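PDB 4FGW: glycerol-3-phosphate dehydrogenase [NAD(+)] 1 from Saccharomyces cerevisiae, which catalyses the NAD(+)/NADH-dependent interconversion of dihydroxyacetone phosphate and sn-glycerol 3-phosphate, driving the glycerol accumulation that protects yeast cells under hyperosmotic stress. Local coordinates for residues V229-C241 / F284-G298. Numbering follows the deposited sequence.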
# COMPACT_ATOMS: atom_id res chain seq x y z
N VAL A 229 -10.43 -15.27 3.18
CA VAL A 229 -9.90 -15.86 1.96
C VAL A 229 -10.54 -15.28 0.72
O VAL A 229 -11.76 -15.20 0.62
CB VAL A 229 -9.96 -17.43 2.02
CG1 VAL A 229 -9.67 -18.07 0.66
CG2 VAL A 229 -8.99 -17.97 3.07
N SER A 230 -9.70 -14.89 -0.25
CA SER A 230 -10.12 -14.43 -1.57
C SER A 230 -9.54 -15.44 -2.56
O SER A 230 -8.33 -15.67 -2.56
CB SER A 230 -9.60 -13.03 -1.85
OG SER A 230 -9.80 -12.69 -3.21
N VAL A 231 -10.41 -16.08 -3.36
CA VAL A 231 -10.01 -17.09 -4.34
C VAL A 231 -9.99 -16.50 -5.75
O VAL A 231 -10.99 -15.96 -6.22
CB VAL A 231 -10.81 -18.41 -4.27
CG1 VAL A 231 -10.09 -19.53 -5.01
CG2 VAL A 231 -11.08 -18.82 -2.83
N ILE A 232 -8.83 -16.60 -6.42
CA ILE A 232 -8.61 -16.10 -7.78
C ILE A 232 -7.96 -17.18 -8.66
O ILE A 232 -7.75 -18.30 -8.20
CB ILE A 232 -7.81 -14.76 -7.78
CG1 ILE A 232 -6.39 -14.92 -7.16
CG2 ILE A 232 -8.61 -13.63 -7.10
CD1 ILE A 232 -5.37 -13.90 -7.60
N GLU A 233 -7.64 -16.83 -9.92
CA GLU A 233 -7.00 -17.72 -10.89
C GLU A 233 -5.49 -17.50 -10.96
O GLU A 233 -4.74 -18.47 -11.07
CB GLU A 233 -7.61 -17.53 -12.28
CG GLU A 233 -8.96 -18.20 -12.47
CD GLU A 233 -9.13 -18.84 -13.84
OE1 GLU A 233 -9.70 -18.18 -14.73
OE2 GLU A 233 -8.67 -19.99 -14.02
N ASP A 234 -5.06 -16.23 -10.92
CA ASP A 234 -3.67 -15.79 -11.08
C ASP A 234 -2.66 -16.35 -10.07
O ASP A 234 -2.29 -15.68 -9.10
CB ASP A 234 -3.61 -14.26 -11.25
CG ASP A 234 -2.28 -13.69 -11.73
OD1 ASP A 234 -1.39 -14.48 -12.11
OD2 ASP A 234 -2.14 -12.45 -11.73
N VAL A 235 -2.18 -17.59 -10.34
CA VAL A 235 -1.18 -18.32 -9.56
C VAL A 235 0.18 -17.60 -9.67
O VAL A 235 0.90 -17.50 -8.67
CB VAL A 235 -1.10 -19.84 -9.93
CG1 VAL A 235 0.06 -20.54 -9.24
CG2 VAL A 235 -2.41 -20.55 -9.62
N ALA A 236 0.52 -17.09 -10.86
CA ALA A 236 1.78 -16.38 -11.10
C ALA A 236 1.90 -15.08 -10.28
O ALA A 236 2.91 -14.90 -9.59
CB ALA A 236 1.95 -16.10 -12.58
N GLY A 237 0.87 -14.22 -10.32
CA GLY A 237 0.81 -12.94 -9.62
C GLY A 237 1.03 -13.04 -8.12
O GLY A 237 1.92 -12.37 -7.59
N ILE A 238 0.30 -13.91 -7.46
CA ILE A 238 0.46 -14.07 -6.04
C ILE A 238 1.81 -14.63 -5.60
O ILE A 238 2.27 -14.32 -4.53
CB ILE A 238 -0.74 -14.80 -5.44
CG1 ILE A 238 -0.46 -16.24 -5.09
CG2 ILE A 238 -1.82 -14.80 -6.41
CD1 ILE A 238 -1.58 -16.88 -4.36
N SER A 239 2.43 -15.41 -6.46
CA SER A 239 3.77 -15.99 -6.25
C SER A 239 4.95 -15.03 -6.34
O SER A 239 5.85 -15.11 -5.50
CB SER A 239 3.99 -17.17 -7.18
OG SER A 239 2.90 -18.08 -7.11
N ILE A 240 4.97 -14.16 -7.35
CA ILE A 240 6.09 -13.23 -7.53
C ILE A 240 6.19 -12.17 -6.44
O ILE A 240 7.30 -11.80 -6.06
CB ILE A 240 6.26 -12.72 -8.99
CG1 ILE A 240 5.19 -11.71 -9.38
CG2 ILE A 240 6.38 -13.88 -10.01
CD1 ILE A 240 5.78 -10.48 -9.80
N CYS A 241 5.03 -11.74 -5.90
CA CYS A 241 4.91 -10.78 -4.81
C CYS A 241 5.64 -11.26 -3.56
O CYS A 241 6.38 -10.48 -2.97
CB CYS A 241 3.44 -10.51 -4.50
SG CYS A 241 2.53 -9.67 -5.83
N PHE A 284 5.52 -13.36 -16.79
CA PHE A 284 4.36 -14.24 -16.71
C PHE A 284 3.11 -13.59 -17.29
O PHE A 284 2.04 -13.66 -16.72
CB PHE A 284 4.10 -14.64 -15.27
CG PHE A 284 5.21 -15.39 -14.63
CD1 PHE A 284 5.14 -16.74 -14.45
CD2 PHE A 284 6.33 -14.73 -14.19
CE1 PHE A 284 6.16 -17.42 -13.86
CE2 PHE A 284 7.34 -15.41 -13.60
CZ PHE A 284 7.25 -16.75 -13.43
N PRO A 285 3.28 -12.97 -18.43
CA PRO A 285 2.23 -12.21 -19.11
C PRO A 285 0.80 -12.67 -18.93
O PRO A 285 -0.07 -11.90 -19.27
CB PRO A 285 2.62 -12.37 -20.58
CG PRO A 285 4.00 -12.93 -20.58
CD PRO A 285 4.07 -13.76 -19.37
N GLU A 286 0.53 -13.86 -18.44
CA GLU A 286 -0.85 -14.21 -18.20
C GLU A 286 -1.29 -13.68 -16.83
O GLU A 286 -2.34 -14.02 -16.31
CB GLU A 286 -1.05 -15.70 -18.28
CG GLU A 286 -0.85 -16.27 -19.66
CD GLU A 286 -2.03 -16.05 -20.56
OE1 GLU A 286 -2.82 -16.99 -20.72
OE2 GLU A 286 -2.16 -14.94 -21.12
N SER A 287 -0.46 -12.82 -16.26
CA SER A 287 -0.71 -12.31 -14.94
C SER A 287 -1.55 -11.06 -15.00
O SER A 287 -1.31 -10.21 -15.83
CB SER A 287 0.60 -11.97 -14.29
OG SER A 287 0.49 -12.10 -12.92
N ARG A 288 -2.51 -10.93 -14.09
CA ARG A 288 -3.40 -9.78 -14.11
C ARG A 288 -2.85 -8.70 -13.21
O ARG A 288 -2.42 -9.01 -12.10
CB ARG A 288 -4.81 -10.20 -13.66
CG ARG A 288 -5.45 -11.26 -14.57
CD ARG A 288 -6.88 -11.58 -14.18
NE ARG A 288 -7.80 -10.51 -14.56
CZ ARG A 288 -8.57 -9.84 -13.71
NH1 ARG A 288 -8.56 -10.14 -12.41
NH2 ARG A 288 -9.38 -8.89 -14.15
N GLU A 289 -2.87 -7.43 -13.66
CA GLU A 289 -2.43 -6.26 -12.88
C GLU A 289 -3.22 -6.19 -11.57
O GLU A 289 -2.65 -5.87 -10.53
CB GLU A 289 -2.67 -4.96 -13.65
CG GLU A 289 -1.55 -4.59 -14.60
CD GLU A 289 -1.57 -3.17 -15.15
OE1 GLU A 289 -1.47 -2.21 -14.35
OE2 GLU A 289 -1.62 -3.03 -16.39
N GLU A 290 -4.52 -6.53 -11.65
CA GLU A 290 -5.52 -6.56 -10.58
C GLU A 290 -5.06 -7.30 -9.35
O GLU A 290 -5.22 -6.79 -8.24
CB GLU A 290 -6.84 -7.16 -11.10
CG GLU A 290 -7.65 -6.21 -11.99
CD GLU A 290 -7.25 -6.11 -13.45
OE1 GLU A 290 -7.94 -5.37 -14.19
OE2 GLU A 290 -6.25 -6.75 -13.86
N THR A 291 -4.43 -8.46 -9.54
CA THR A 291 -3.90 -9.34 -8.49
C THR A 291 -2.97 -8.58 -7.54
O THR A 291 -3.08 -8.72 -6.32
CB THR A 291 -3.18 -10.53 -9.17
OG1 THR A 291 -4.08 -11.16 -10.08
CG2 THR A 291 -2.64 -11.54 -8.18
N TYR A 292 -2.07 -7.77 -8.11
CA TYR A 292 -1.06 -7.01 -7.37
C TYR A 292 -1.61 -5.92 -6.45
O TYR A 292 -1.09 -5.76 -5.35
CB TYR A 292 -0.01 -6.46 -8.34
CG TYR A 292 0.64 -7.53 -9.18
CD1 TYR A 292 1.74 -8.24 -8.71
CD2 TYR A 292 0.15 -7.85 -10.44
CE1 TYR A 292 2.32 -9.26 -9.46
CE2 TYR A 292 0.73 -8.86 -11.21
CZ TYR A 292 1.82 -9.56 -10.71
OH TYR A 292 2.41 -10.55 -11.45
N TYR A 293 -2.66 -5.20 -6.87
CA TYR A 293 -3.24 -4.14 -6.05
C TYR A 293 -4.56 -4.49 -5.35
O TYR A 293 -4.94 -3.79 -4.42
CB TYR A 293 -3.34 -2.81 -6.82
CG TYR A 293 -4.33 -2.81 -7.97
CD1 TYR A 293 -3.94 -3.17 -9.25
CD2 TYR A 293 -5.64 -2.38 -7.78
CE1 TYR A 293 -4.84 -3.15 -10.31
CE2 TYR A 293 -6.56 -2.37 -8.83
CZ TYR A 293 -6.15 -2.74 -10.10
OH TYR A 293 -7.04 -2.72 -11.14
N GLN A 294 -5.25 -5.57 -5.78
CA GLN A 294 -6.53 -5.99 -5.19
C GLN A 294 -6.40 -7.07 -4.13
O GLN A 294 -7.29 -7.21 -3.30
CB GLN A 294 -7.50 -6.52 -6.26
CG GLN A 294 -7.97 -5.49 -7.28
CD GLN A 294 -9.01 -6.02 -8.24
OE1 GLN A 294 -9.72 -5.25 -8.88
NE2 GLN A 294 -9.14 -7.34 -8.38
N GLU A 295 -5.32 -7.89 -4.19
CA GLU A 295 -5.17 -9.05 -3.31
C GLU A 295 -4.18 -8.92 -2.16
O GLU A 295 -3.22 -8.13 -2.23
CB GLU A 295 -4.92 -10.34 -4.14
CG GLU A 295 -5.91 -10.58 -5.28
CD GLU A 295 -7.38 -10.70 -4.93
OE1 GLU A 295 -7.69 -11.11 -3.79
OE2 GLU A 295 -8.22 -10.42 -5.80
N SER A 296 -4.42 -9.73 -1.10
CA SER A 296 -3.59 -9.81 0.10
C SER A 296 -2.14 -10.16 -0.26
O SER A 296 -1.21 -9.56 0.27
CB SER A 296 -4.15 -10.85 1.07
OG SER A 296 -3.41 -10.86 2.28
N ALA A 297 -1.98 -11.09 -1.21
CA ALA A 297 -0.69 -11.56 -1.72
C ALA A 297 0.13 -10.41 -2.33
O ALA A 297 1.35 -10.43 -2.23
CB ALA A 297 -0.92 -12.63 -2.76
N GLY A 298 -0.56 -9.43 -2.92
CA GLY A 298 0.04 -8.26 -3.54
C GLY A 298 0.33 -7.15 -2.57
O GLY A 298 1.19 -7.30 -1.69
O HOH W 1 4.07 -8.09 -2.45
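D234 OD2 takes three hydrogen bonds from 284-298. S287 OG meets its syn lone pair, T291 OG1 comes to the anti side at 2.9 Å from D234 OD2, and R288 N reaches D234 OD2 at 2.8 Å from above the carboxylate plane. The other oxygen, OD1, accepts from G237 N, making D234 the N-cap of helix 235-257. An alanine in place of D234 would probably leave the S287 and T291 hydroxyls and the amides of R288 and G237 without their acceptor and the helix start uncapped. Y292 OH in turn donates to S287 OG (2.9 Å), a second-shell bond that helps place that hydroxyl. A separate polar link joins S230 OG to E295 OE1 at 2.7 Å; E295 bends back at chi2 (-59°) to reach it, and I232 CG2 lies against its OE2. The contact thus ties the edge strand 227-232 of the Rossmann-type sheet, and the helix leading from it into the all-helical C-terminal domain, to the helices 289-294 and 296-307. The axes of segments 235-241 and 289-294 cross at -46°, 8.9 Å apart at their closest. Apolar contacts include A236 CB on F284 CB, I238 CB on A297 CB at 3.5 Å, and I232 CD1 on T291 CG2. C241 SG approaches the Y292 ring obliquely, 4.5 Å from its centroid, near K245, the probable proton acceptor, while I240 CG1 lies in plane at the ring's edge.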